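Local coordinates for protein neurotoxin (Clostridium botulinum, PDB 1ZB7) that acts as a zinc endopeptidase in the host cytosol, cleaving the synaptobrevins VAMP1, VAMP2 and VAMP3, in VAMP2 at an Ala-Ala bond, at residues Pro117-Ala122 and Gln321-Lys326; Asn121-Pro126 and Asn178-Ile183; Asp127-Asn132 and Asn301-Val306; Asn295-Ala300 and Val339-Phe344. All coordinates share one frame; numbering follows the deposited sequence.

Contact 1 of 4, residues Pro117-Ala122 and Gln321-Lys326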
loop_
_atom_site.group_PDB
_atom_site.type_symbol
_atom_site.label_atom_id
_atom_site.label_comp_id
_atom_site.label_asym_id
_atom_site.label_seq_id
_atom_site.Cartn_x
_atom_site.Cartn_y
_atom_site.Cartn_z
ATOM N N PRO A 117 13.536 27.967 -11.761
ATOM C CA PRO A 117 12.545 28.507 -10.826
ATOM C C PRO A 117 12.154 29.955 -11.177
ATOM O O PRO A 117 12.953 30.723 -11.753
ATOM C CB PRO A 117 13.229 28.425 -9.442
ATOM C CG PRO A 117 14.571 27.784 -9.713
ATOM C CD PRO A 117 14.736 27.432 -11.101
ATOM N N TYR A 118 10.885 30.277 -10.928
ATOM C CA TYR A 118 10.404 31.610 -10.998
ATOM C C TYR A 118 11.178 32.494 -10.024
ATOM O O TYR A 118 11.499 32.105 -8.892
ATOM C CB TYR A 118 8.895 31.614 -10.749
ATOM C CG TYR A 118 8.213 32.958 -11.026
ATOM C CD1 TYR A 118 7.727 33.243 -12.302
ATOM C CD2 TYR A 118 8.088 33.927 -10.031
ATOM C CE1 TYR A 118 7.088 34.502 -12.589
ATOM C CE2 TYR A 118 7.451 35.203 -10.320
ATOM C CZ TYR A 118 6.976 35.459 -11.612
ATOM O OH TYR A 118 6.412 36.652 -11.973
ATOM N N LEU A 119 11.520 33.703 -10.479
ATOM C CA LEU A 119 12.105 34.773 -9.619
ATOM C C LEU A 119 11.118 35.379 -8.607
ATOM O O LEU A 119 10.701 36.510 -8.715
ATOM C CB LEU A 119 12.752 35.838 -10.487
ATOM C CG LEU A 119 13.682 35.364 -11.581
ATOM C CD1 LEU A 119 14.313 36.490 -12.251
ATOM C CD2 LEU A 119 14.819 34.386 -11.059
ATOM N N GLY A 120 10.735 34.598 -7.616
ATOM C CA GLY A 120 9.834 35.053 -6.583
ATOM C C GLY A 120 9.131 33.900 -5.904
ATOM O O GLY A 120 9.398 32.766 -6.168
ATOM N N ASN A 121 8.171 34.217 -5.047
ATOM C CA ASN A 121 7.363 33.241 -4.297
ATOM C C ASN A 121 6.176 34.013 -3.782
ATOM O O ASN A 121 6.076 35.156 -4.058
ATOM C CB ASN A 121 8.118 32.567 -3.145
ATOM C CG ASN A 121 8.832 33.541 -2.226
ATOM O OD1 ASN A 121 8.232 34.434 -1.675
ATOM N ND2 ASN A 121 10.109 33.301 -1.994
ATOM N N ALA A 122 5.276 33.342 -3.067
ATOM C CA ALA A 122 4.039 33.933 -2.546
ATOM C C ALA A 122 4.244 35.234 -1.839
ATOM O O ALA A 122 3.361 36.030 -1.826
ATOM C CB ALA A 122 3.334 32.927 -1.549
ATOM N N GLN A 321 10.531 35.635 -21.334
ATOM C CA GLN A 321 10.701 34.649 -22.412
ATOM C C GLN A 321 11.100 33.181 -21.976
ATOM O O GLN A 321 10.626 32.177 -22.485
ATOM C CB GLN A 321 11.682 35.196 -23.414
ATOM C CG GLN A 321 11.893 34.262 -24.598
ATOM C CD GLN A 321 10.718 34.174 -25.602
ATOM O OE1 GLN A 321 10.313 35.192 -26.218
ATOM N NE2 GLN A 321 10.219 32.939 -25.824
ATOM N N ILE A 322 12.020 33.114 -21.067
ATOM C CA ILE A 322 12.368 31.916 -20.396
ATOM C C ILE A 322 11.123 31.203 -19.770
ATOM O O ILE A 322 10.896 29.995 -19.985
ATOM C CB ILE A 322 13.435 32.240 -19.329
ATOM C CG1 ILE A 322 14.767 32.556 -20.008
ATOM C CG2 ILE A 322 13.643 31.090 -18.395
ATOM C CD1 ILE A 322 15.889 32.925 -18.978
ATOM N N TYR A 323 10.327 31.946 -19.010
ATOM C CA TYR A 323 9.138 31.377 -18.377
ATOM C C TYR A 323 8.066 31.012 -19.385
ATOM O O TYR A 323 7.409 29.991 -19.232
ATOM C CB TYR A 323 8.607 32.290 -17.243
ATOM C CG TYR A 323 9.624 32.417 -16.134
ATOM C CD1 TYR A 323 10.264 31.266 -15.599
ATOM C CD2 TYR A 323 10.040 33.679 -15.673
ATOM C CE1 TYR A 323 11.184 31.392 -14.721
ATOM C CE2 TYR A 323 10.973 33.769 -14.684
ATOM C CZ TYR A 323 11.548 32.645 -14.241
ATOM O OH TYR A 323 12.557 32.705 -13.352
ATOM N N LYS A 324 7.843 31.839 -20.391
ATOM C CA LYS A 324 6.980 31.460 -21.513
ATOM C C LYS A 324 7.386 30.080 -22.101
ATOM O O LYS A 324 6.562 29.223 -22.279
ATOM C CB LYS A 324 7.015 32.543 -22.561
ATOM C CG LYS A 324 6.114 32.268 -23.793
ATOM C CD LYS A 324 6.544 33.113 -24.966
ATOM C CE LYS A 324 5.701 32.755 -26.190
ATOM N NZ LYS A 324 5.692 33.874 -27.208
ATOM N N ASN A 325 8.674 29.895 -22.368
ATOM C CA ASN A 325 9.243 28.633 -22.820
ATOM C C ASN A 325 9.104 27.526 -21.800
ATOM O O ASN A 325 8.655 26.431 -22.156
ATOM C CB ASN A 325 10.736 28.742 -23.200
ATOM C CG ASN A 325 11.063 29.850 -24.359
ATOM O OD1 ASN A 325 10.183 30.439 -25.009
ATOM N ND2 ASN A 325 12.404 30.094 -24.571
ATOM N N LYS A 326 9.458 27.765 -20.537
ATOM C CA LYS A 326 9.291 26.727 -19.482
ATOM C C LYS A 326 7.852 26.224 -19.323
ATOM O O LYS A 326 7.621 24.990 -19.278
ATOM C CB LYS A 326 9.847 27.205 -18.125
ATOM C CG LYS A 326 9.443 26.433 -16.873
ATOM C CD LYS A 326 10.110 26.934 -15.622
ATOM C CE LYS A 326 9.531 26.271 -14.336
ATOM N NZ LYS A 326 9.879 27.015 -13.129
#
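The ring of Tyr323 has CD1 of Tyr118 over one face, 4.0 Å above its plane and offset toward the rim. Pro117 O lies at the ring edge, near the plane. The tyrosine rings are oblique, with planes at 34°. With chi1 at -170° the Tyr118 ring swings away from its own N and brings CD1 over that face; the side chains cross at about a right angle. The Tyr323 hydroxyl donates to loop backbone, with 2.6 Å from Tyr323 OH to Pro117 O. The donor is tilted 21° from the carbonyl plane. Leu119 N gives the same hydroxyl a weak bond, and Leu119 CG packs 3.4 Å from Tyr323 OH. One hydroxyl of a buried tyrosine meets two successive peptide groups, one firmly and one weakly. Lys326 reaches toward the loop as an extended chain, with NZ 3.8 Å from Pro117 CA. That ammonium is bound by the carbonyl oxygens of Ile116 and Leu239. Leu119 is the centre of an inverse gamma turn, a sharp bend where the hydroxyl meets the backbone. This is helix-to-loop packing within the clostridial neurotoxin zinc protease domain: a tyrosine of helix 316-327 holds the turn that follows helix 103-114.

Contact 2 of 4, residues Asn121-Pro126 and Asn178-Ile183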
loop_
_atom_site.group_PDB
_atom_site.type_symbol
_atom_site.label_atom_id
_atom_site.label_comp_id
_atom_site.label_asym_id
_atom_site.label_seq_id
_atom_site.Cartn_x
_atom_site.Cartn_y
_atom_site.Cartn_z
ATOM N N ASN A 121 8.171 34.217 -5.047
ATOM C CA ASN A 121 7.363 33.241 -4.297
ATOM C C ASN A 121 6.176 34.013 -3.782
ATOM O O ASN A 121 6.076 35.156 -4.058
ATOM C CB ASN A 121 8.118 32.567 -3.145
ATOM C CG ASN A 121 8.832 33.541 -2.226
ATOM O OD1 ASN A 121 8.232 34.434 -1.675
ATOM N ND2 ASN A 121 10.109 33.301 -1.994
ATOM N N ALA A 122 5.276 33.342 -3.067
ATOM C CA ALA A 122 4.039 33.933 -2.546
ATOM C C ALA A 122 4.244 35.234 -1.839
ATOM O O ALA A 122 3.361 36.030 -1.826
ATOM C CB ALA A 122 3.334 32.927 -1.549
ATOM N N SER A 123 5.401 35.473 -1.250
ATOM C CA SER A 123 5.614 36.692 -0.486
ATOM C C SER A 123 6.311 37.761 -1.265
ATOM O O SER A 123 6.597 38.833 -0.724
ATOM C CB SER A 123 6.519 36.343 0.684
ATOM O OG SER A 123 7.813 36.057 0.140
ATOM N N THR A 124 6.659 37.508 -2.530
ATOM C CA THR A 124 7.225 38.609 -3.330
ATOM C C THR A 124 6.123 39.362 -4.027
ATOM O O THR A 124 5.163 38.751 -4.449
ATOM C CB THR A 124 8.347 38.118 -4.290
ATOM O OG1 THR A 124 7.848 37.092 -5.142
ATOM C CG2 THR A 124 9.482 37.491 -3.465
ATOM N N PRO A 125 6.265 40.699 -4.147
ATOM C CA PRO A 125 5.272 41.477 -4.899
ATOM C C PRO A 125 5.064 40.932 -6.334
ATOM O O PRO A 125 6.000 40.730 -7.032
ATOM C CB PRO A 125 5.839 42.951 -4.892
ATOM C CG PRO A 125 6.873 42.970 -3.740
ATOM C CD PRO A 125 7.376 41.533 -3.643
ATOM N N PRO A 126 3.809 40.731 -6.742
ATOM C CA PRO A 126 3.456 40.152 -8.018
ATOM C C PRO A 126 3.962 40.955 -9.209
ATOM O O PRO A 126 4.194 40.396 -10.259
ATOM C CB PRO A 126 1.912 40.189 -7.981
ATOM C CG PRO A 126 1.591 40.056 -6.539
ATOM C CD PRO A 126 2.581 41.052 -5.967
ATOM N N ASN A 178 8.710 30.685 4.942
ATOM C CA ASN A 178 7.822 31.009 6.058
ATOM C C ASN A 178 6.370 31.127 5.545
ATOM O O ASN A 178 6.003 32.100 4.850
ATOM C CB ASN A 178 8.275 32.308 6.746
ATOM C CG ASN A 178 7.340 32.732 7.878
ATOM O OD1 ASN A 178 6.960 33.922 7.973
ATOM N ND2 ASN A 178 6.943 31.758 8.734
ATOM N N GLY A 179 5.562 30.131 5.906
ATOM C CA GLY A 179 4.224 29.967 5.346
ATOM C C GLY A 179 4.357 29.135 4.073
ATOM O O GLY A 179 4.738 27.965 4.117
ATOM N N HIS A 180 4.086 29.777 2.945
ATOM C CA HIS A 180 4.008 29.155 1.611
ATOM C C HIS A 180 5.071 28.085 1.132
ATOM O O HIS A 180 6.171 27.892 1.717
ATOM C CB HIS A 180 3.978 30.304 0.627
ATOM C CG HIS A 180 5.194 31.190 0.719
ATOM N ND1 HIS A 180 6.351 30.965 -0.018
ATOM C CD2 HIS A 180 5.435 32.291 1.482
ATOM C CE1 HIS A 180 7.242 31.896 0.289
ATOM N NE2 HIS A 180 6.714 32.713 1.190
ATOM N N SER A 181 4.719 27.390 0.050
ATOM C CA SER A 181 5.587 26.345 -0.511
ATOM C C SER A 181 5.705 26.408 -2.040
ATOM O O SER A 181 4.841 25.904 -2.758
ATOM C CB SER A 181 5.101 24.982 -0.114
ATOM O OG SER A 181 5.983 24.028 -0.684
ATOM N N PRO A 182 6.772 27.047 -2.528
ATOM C CA PRO A 182 6.916 27.301 -3.975
ATOM C C PRO A 182 6.901 26.109 -4.918
ATOM O O PRO A 182 6.471 26.248 -6.068
ATOM C CB PRO A 182 8.229 28.130 -4.112
ATOM C CG PRO A 182 8.833 28.225 -2.794
ATOM C CD PRO A 182 7.834 27.695 -1.739
ATOM N N ILE A 183 7.347 24.969 -4.430
ATOM C CA ILE A 183 7.362 23.753 -5.208
ATOM C C ILE A 183 5.984 23.128 -5.484
ATOM O O ILE A 183 5.903 22.239 -6.314
ATOM C CB ILE A 183 8.268 22.676 -4.589
ATOM C CG1 ILE A 183 7.784 22.171 -3.239
ATOM C CG2 ILE A 183 9.729 23.203 -4.510
ATOM C CD1 ILE A 183 8.639 20.935 -2.847
HETATM O O HOH W 1 5.803 30.238 -2.418
#
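His180 and Asn121 meet because both side chains leave the backbone in the crowded position, with CG between N and the carbonyl carbon. For His180 chi1 is 59°, and for Asn121 it is 50°. The His180 torsion sets the imidazole against the loop 121-126. That of Asn121 folds its amide back over its own chain, where it forms an Asx turn inside a type I beta turn from Asn121 to Thr124. Asn121 OD1 accepts from Ser123 N at 3.0 Å, in the carbonyl plane and on a lone pair. Ser123 OG also lies very close to this oxygen, a bond modelled as unusually short. The backbone oxygen of Asn121 takes two more bonds, from Thr124 N and Thr124 OG1. Both oxygens of Asn121 thus hold the turn together.

Ala122 is the main apolar partner. Its CB lies over one face of the His180 ring, 3.8 Å from the ring centroid and 29° off the normal, a CH-pi contact. Ser123 N sits over the same face, toward the rim. Asn121 OD1 approaches CE1 of His180 to 3.4 Å, and the two side chains cross at about a right angle. Asn121 ND2 is held by Asn135 OD1, which fixes the amide. Pro182 adds a looser touch on Asn121 CB. The contact joins two loops near the surface, one before strand 128-129 and one before strand 191-194. A single water bridges them: it accepts from Ala122 N at 3.2 Å and lies 2.6 Å from His180 ND1.

Contact 3 of 4, residues Asp127-Asn132 and Asn301-Val306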
loop_
_atom_site.group_PDB
_atom_site.type_symbol
_atom_site.label_atom_id
_atom_site.label_comp_id
_atom_site.label_asym_id
_atom_site.label_seq_id
_atom_site.Cartn_x
_atom_site.Cartn_y
_atom_site.Cartn_z
ATOM N N ASP A 127 4.140 42.251 -9.020
ATOM C CA ASP A 127 4.655 43.109 -10.033
ATOM C C ASP A 127 6.206 43.180 -10.134
ATOM O O ASP A 127 6.729 43.929 -10.986
ATOM C CB ASP A 127 3.994 44.456 -9.954
ATOM C CG ASP A 127 4.535 45.367 -8.825
ATOM O OD1 ASP A 127 5.067 44.891 -7.813
ATOM O OD2 ASP A 127 4.302 46.624 -8.934
ATOM N N LYS A 128 6.881 42.375 -9.315
ATOM C CA LYS A 128 8.347 42.237 -9.400
ATOM C C LYS A 128 8.931 40.795 -9.551
ATOM O O LYS A 128 8.250 39.823 -9.316
ATOM C CB LYS A 128 9.050 42.913 -8.220
ATOM C CG LYS A 128 9.208 44.350 -8.394
ATOM C CD LYS A 128 9.738 45.039 -7.163
ATOM C CE LYS A 128 9.667 46.552 -7.266
ATOM N NZ LYS A 128 11.061 47.103 -7.568
ATOM N N PHE A 129 10.112 40.748 -10.169
ATOM C CA PHE A 129 10.980 39.716 -10.097
ATOM C C PHE A 129 11.927 39.977 -8.873
ATOM O O PHE A 129 12.382 41.127 -8.650
ATOM C CB PHE A 129 11.800 39.514 -11.356
ATOM C CG PHE A 129 11.029 38.931 -12.581
ATOM C CD1 PHE A 129 10.067 37.935 -12.435
ATOM C CD2 PHE A 129 11.374 39.316 -13.867
ATOM C CE1 PHE A 129 9.463 37.342 -13.568
ATOM C CE2 PHE A 129 10.785 38.717 -14.972
ATOM C CZ PHE A 129 9.811 37.820 -14.862
ATOM N N ALA A 130 12.187 38.915 -8.131
ATOM C CA ALA A 130 13.049 38.923 -6.960
ATOM C C ALA A 130 13.951 37.653 -7.066
ATOM O O ALA A 130 13.487 36.576 -6.868
ATOM C CB ALA A 130 12.178 38.897 -5.649
ATOM N N ALA A 131 15.200 37.813 -7.464
ATOM C CA ALA A 131 16.179 36.732 -7.537
ATOM C C ALA A 131 16.800 36.429 -6.193
ATOM O O ALA A 131 17.314 35.355 -5.969
ATOM C CB ALA A 131 17.255 37.097 -8.524
ATOM N N ASN A 132 16.737 37.373 -5.285
ATOM C CA ASN A 132 17.464 37.291 -4.064
ATOM C C ASN A 132 16.650 36.604 -2.994
ATOM O O ASN A 132 16.527 37.144 -1.886
ATOM C CB ASN A 132 17.782 38.690 -3.574
ATOM C CG ASN A 132 16.487 39.512 -3.350
ATOM O OD1 ASN A 132 15.965 40.275 -4.273
ATOM N ND2 ASN A 132 15.923 39.342 -2.126
ATOM N N ASN A 301 -0.558 35.077 -14.901
ATOM C CA ASN A 301 -1.034 36.331 -14.315
ATOM C C ASN A 301 0.112 37.249 -13.751
ATOM O O ASN A 301 0.138 38.439 -14.022
ATOM C CB ASN A 301 -2.042 36.109 -13.157
ATOM C CG ASN A 301 -3.397 35.393 -13.566
ATOM O OD1 ASN A 301 -3.832 35.458 -14.695
ATOM N ND2 ASN A 301 -4.045 34.709 -12.579
ATOM N N ARG A 302 1.056 36.684 -12.990
ATOM C CA ARG A 302 2.245 37.401 -12.511
ATOM C C ARG A 302 3.078 38.017 -13.649
ATOM O O ARG A 302 3.438 39.216 -13.565
ATOM C CB ARG A 302 3.151 36.537 -11.537
ATOM C CG ARG A 302 2.548 36.613 -10.174
ATOM C CD ARG A 302 2.968 35.618 -9.072
ATOM N NE ARG A 302 4.048 36.232 -8.335
ATOM C CZ ARG A 302 4.119 36.580 -7.059
ATOM N NH1 ARG A 302 3.165 36.384 -6.151
ATOM N NH2 ARG A 302 5.278 37.088 -6.692
ATOM N N LEU A 303 3.294 37.243 -14.724
ATOM C CA LEU A 303 4.113 37.650 -15.808
ATOM C C LEU A 303 3.497 38.871 -16.470
ATOM O O LEU A 303 4.211 39.707 -16.952
ATOM C CB LEU A 303 4.292 36.538 -16.854
ATOM C CG LEU A 303 5.301 35.446 -16.556
ATOM C CD1 LEU A 303 5.462 34.591 -17.796
ATOM C CD2 LEU A 303 6.657 35.980 -16.080
ATOM N N ASN A 304 2.165 38.947 -16.474
ATOM C CA ASN A 304 1.494 40.036 -17.107
ATOM C C ASN A 304 1.610 41.316 -16.348
ATOM O O ASN A 304 1.189 42.258 -16.835
ATOM C CB ASN A 304 0.016 39.694 -17.373
ATOM C CG ASN A 304 -0.123 38.657 -18.445
ATOM O OD1 ASN A 304 0.817 38.462 -19.193
ATOM N ND2 ASN A 304 -1.229 37.926 -18.471
ATOM N N ILE A 305 2.094 41.320 -15.123
ATOM C CA ILE A 305 2.207 42.518 -14.353
ATOM C C ILE A 305 3.576 42.795 -13.862
ATOM O O ILE A 305 3.744 43.816 -13.256
ATOM C CB ILE A 305 1.205 42.619 -13.103
ATOM C CG1 ILE A 305 1.447 41.569 -12.089
ATOM C CG2 ILE A 305 -0.280 42.725 -13.581
ATOM C CD1 ILE A 305 0.309 41.565 -11.003
ATOM N N VAL A 306 4.547 41.941 -14.149
ATOM C CA VAL A 306 5.936 42.198 -13.765
ATOM C C VAL A 306 6.470 43.244 -14.583
ATOM O O VAL A 306 6.245 43.268 -15.778
ATOM C CB VAL A 306 6.926 40.854 -13.852
ATOM C CG1 VAL A 306 8.446 41.223 -13.703
ATOM C CG2 VAL A 306 6.543 40.023 -12.813
HETATM O O HOH W 2 6.052 38.217 -9.931
#
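Val306 and Phe129 form the tight part of this contact. CG1 of Val306 sits over the centre of the Phe129 ring, 3.4 Å above its plane. The line to the centroid is 11° off the ring normal, so this is a CH-pi contact. The methyl is placed there by a chi1 of 169°, which sets CG1 opposite the Val306 N. Leu303 CD2 meets the ring at its edge, near its plane, 3.8 Å from Phe129 CZ. This side is buried and apolar.

The other side is looser and partly open to solvent. Ile305 meets Asp127 with its carbonyl O and, more loosely, CG1. Asp127 CB lies 3.4 Å from Ile305 O, and the carboxylate leads away. Two weak CA-H...O contacts link the segments, Asp127 CA to Ile305 O and Val306 CA to Asp127 O. A water joins Lys128 O, at 2.8 Å, to NE of Arg302, whose NH2 binds Thr124 O.

The contact lies where helix 282-303 gives way to strand 308-309. That strand pairs in parallel with the weakly bonded strand 128-129, through backbone bonds of Asp127 to Ser307 and of Phe129 to Ser308 and Gln310. Helix 316-327 packs on Phe129 and Leu303 through Tyr319 and Tyr323.

Contact 4 of 4, residues Asn295-Ala300 and Val339-Phe344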
loop_
_atom_site.group_PDB
_atom_site.type_symbol
_atom_site.label_atom_id
_atom_site.label_comp_id
_atom_site.label_asym_id
_atom_site.label_seq_id
_atom_site.Cartn_x
_atom_site.Cartn_y
_atom_site.Cartn_z
ATOM N N ASN A 295 -1.925 26.789 -10.749
ATOM C CA ASN A 295 -0.545 27.213 -10.519
ATOM C C ASN A 295 0.067 27.882 -11.809
ATOM O O ASN A 295 0.701 28.914 -11.740
ATOM C CB ASN A 295 0.354 26.017 -10.063
ATOM C CG ASN A 295 0.139 25.600 -8.659
ATOM O OD1 ASN A 295 -0.563 26.229 -7.947
ATOM N ND2 ASN A 295 0.771 24.488 -8.244
ATOM N N PHE A 296 -0.084 27.249 -12.963
ATOM C CA PHE A 296 0.436 27.838 -14.206
ATOM C C PHE A 296 -0.246 29.175 -14.500
ATOM O O PHE A 296 0.445 30.148 -14.874
ATOM C CB PHE A 296 0.282 26.867 -15.379
ATOM C CG PHE A 296 1.368 25.801 -15.492
ATOM C CD1 PHE A 296 1.949 25.200 -14.375
ATOM C CD2 PHE A 296 1.739 25.353 -16.720
ATOM C CE1 PHE A 296 2.907 24.177 -14.495
ATOM C CE2 PHE A 296 2.725 24.315 -16.840
ATOM C CZ PHE A 296 3.272 23.748 -15.716
ATOM N N GLN A 297 -1.601 29.227 -14.375
ATOM C CA GLN A 297 -2.325 30.468 -14.564
ATOM C C GLN A 297 -1.828 31.575 -13.601
ATOM O O GLN A 297 -1.638 32.706 -14.000
ATOM C CB GLN A 297 -3.848 30.291 -14.464
ATOM C CG GLN A 297 -4.379 29.268 -15.530
ATOM C CD GLN A 297 -5.846 28.788 -15.291
ATOM O OE1 GLN A 297 -6.316 28.684 -14.128
ATOM N NE2 GLN A 297 -6.563 28.505 -16.396
ATOM N N ASP A 298 -1.573 31.233 -12.346
ATOM C CA ASP A 298 -1.005 32.194 -11.417
ATOM C C ASP A 298 0.316 32.782 -11.899
ATOM O O ASP A 298 0.573 34.000 -11.721
ATOM C CB ASP A 298 -0.866 31.614 -10.006
ATOM C CG ASP A 298 -2.247 31.254 -9.344
ATOM O OD1 ASP A 298 -3.340 31.731 -9.690
ATOM O OD2 ASP A 298 -2.219 30.431 -8.435
ATOM N N ILE A 299 1.152 31.939 -12.492
ATOM C CA ILE A 299 2.446 32.372 -13.029
ATOM C C ILE A 299 2.232 33.268 -14.243
ATOM O O ILE A 299 2.842 34.333 -14.330
ATOM C CB ILE A 299 3.407 31.207 -13.333
ATOM C CG1 ILE A 299 3.747 30.486 -12.007
ATOM C CG2 ILE A 299 4.654 31.683 -14.110
ATOM C CD1 ILE A 299 4.249 31.387 -10.873
ATOM N N ALA A 300 1.345 32.839 -15.140
ATOM C CA ALA A 300 0.988 33.686 -16.288
ATOM C C ALA A 300 0.418 35.049 -15.817
ATOM O O ALA A 300 0.885 36.069 -16.315
ATOM C CB ALA A 300 0.023 32.954 -17.308
ATOM N N VAL A 339 -2.621 30.580 -20.475
ATOM C CA VAL A 339 -2.472 29.129 -20.498
ATOM C C VAL A 339 -3.442 28.541 -21.492
ATOM O O VAL A 339 -4.684 28.666 -21.344
ATOM C CB VAL A 339 -2.775 28.487 -19.142
ATOM C CG1 VAL A 339 -2.596 26.939 -19.213
ATOM C CG2 VAL A 339 -1.875 29.045 -18.073
ATOM N N ASP A 340 -2.867 27.898 -22.497
ATOM C CA ASP A 340 -3.609 27.131 -23.488
ATOM C C ASP A 340 -3.846 25.729 -22.946
ATOM O O ASP A 340 -2.908 25.056 -22.486
ATOM C CB ASP A 340 -2.816 27.067 -24.801
ATOM C CG ASP A 340 -3.553 26.330 -25.899
ATOM O OD1 ASP A 340 -4.362 26.985 -26.581
ATOM O OD2 ASP A 340 -3.357 25.117 -26.091
ATOM N N LYS A 341 -5.106 25.296 -22.996
ATOM C CA LYS A 341 -5.536 24.026 -22.441
ATOM C C LYS A 341 -4.874 22.830 -23.114
ATOM O O LYS A 341 -4.473 21.940 -22.454
ATOM C CB LYS A 341 -7.066 23.862 -22.468
ATOM C CG LYS A 341 -7.876 24.835 -21.538
ATOM C CD LYS A 341 -7.375 24.986 -20.041
ATOM C CE LYS A 341 -7.967 26.288 -19.334
ATOM N NZ LYS A 341 -7.001 27.525 -19.346
ATOM N N ASP A 342 -4.726 22.817 -24.416
ATOM C CA ASP A 342 -4.022 21.708 -25.072
ATOM C C ASP A 342 -2.529 21.675 -24.756
ATOM O O ASP A 342 -1.943 20.608 -24.542
ATOM C CB ASP A 342 -4.222 21.770 -26.591
ATOM C CG ASP A 342 -5.677 21.456 -26.987
ATOM O OD1 ASP A 342 -6.194 20.479 -26.423
ATOM O OD2 ASP A 342 -6.295 22.176 -27.848
ATOM N N LYS A 343 -1.925 22.847 -24.677
ATOM C CA LYS A 343 -0.522 22.900 -24.376
ATOM C C LYS A 343 -0.243 22.480 -22.935
ATOM O O LYS A 343 0.773 21.867 -22.677
ATOM C CB LYS A 343 0.043 24.290 -24.676
ATOM C CG LYS A 343 0.199 24.562 -26.149
ATOM C CD LYS A 343 0.527 26.017 -26.369
ATOM C CE LYS A 343 1.019 26.250 -27.752
ATOM N NZ LYS A 343 2.534 26.163 -27.702
ATOM N N PHE A 344 -1.129 22.850 -22.011
ATOM C CA PHE A 344 -0.970 22.493 -20.616
ATOM C C PHE A 344 -1.112 20.982 -20.484
ATOM O O PHE A 344 -0.327 20.314 -19.802
ATOM C CB PHE A 344 -1.985 23.230 -19.720
ATOM C CG PHE A 344 -1.989 22.732 -18.324
ATOM C CD1 PHE A 344 -1.004 23.155 -17.414
ATOM C CD2 PHE A 344 -2.882 21.748 -17.934
ATOM C CE1 PHE A 344 -0.932 22.617 -16.120
ATOM C CE2 PHE A 344 -2.831 21.215 -16.639
ATOM C CZ PHE A 344 -1.841 21.662 -15.735
#
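Phe344 and Phe296 form a T-shaped (edge-to-face) pair. The edge of Phe344 points at the face of Phe296, with planes at 88° and centroids 5.2 Å apart. This is helix-to-helix packing, between helix 282-303 and the start of helix 341-354. CE1 of Phe344 stands over the centre of the Phe296 ring, and its CD1 is 3.6 Å from Phe296 CD2. A chi1 of 171° turns the Phe344 ring away from its own N and across to Phe296. Val339 is the second apolar point. Its CG2 touches Gln297 CG at 3.6 Å and lies 4.1 Å from Phe296 CB. Ala300 CB is a more distant neighbour of the same methyl.

Further out, each ring has another aromatic partner, also edge-to-face: Tyr327 for Phe296 and Tyr289 for Phe344. At the surface, Lys341, bent at chi2 and chi4, brings NZ back to Val339 O in a weak bond. Lys343 NZ forms a salt bridge with Asp328. Helix 341-354 is capped by Asp340, at the N-cap just after Val339. Asp340 OD2 accepts from Lys343 N at 3.0 Å, through its anti lone pair.

How the contacts relate
Contact 1 is wholly buried; contacts 2, 3 and 4 are partly so. Contact 4 uses helix 282-303 and contact 3 the end of that helix and the loop after it, while contacts 1 and 2 share Asn121 and Ala122 of one loop. Chemistry follows place. In contact 1 a hydroxyl bonds to loop backbone, whereas contact 2, nearer the surface, depends on a water and a methyl over an imidazole. Contacts 3 and 4 are mainly apolar, one with a methyl over a ring, the other with two rings. Contacts 1 and 3 join through Leu119 O and Ala130 N, and Tyr118 packs on Ile299 of contact 4. Pro126 of contact 2 packs on Ile305 and Val306 of contact 3.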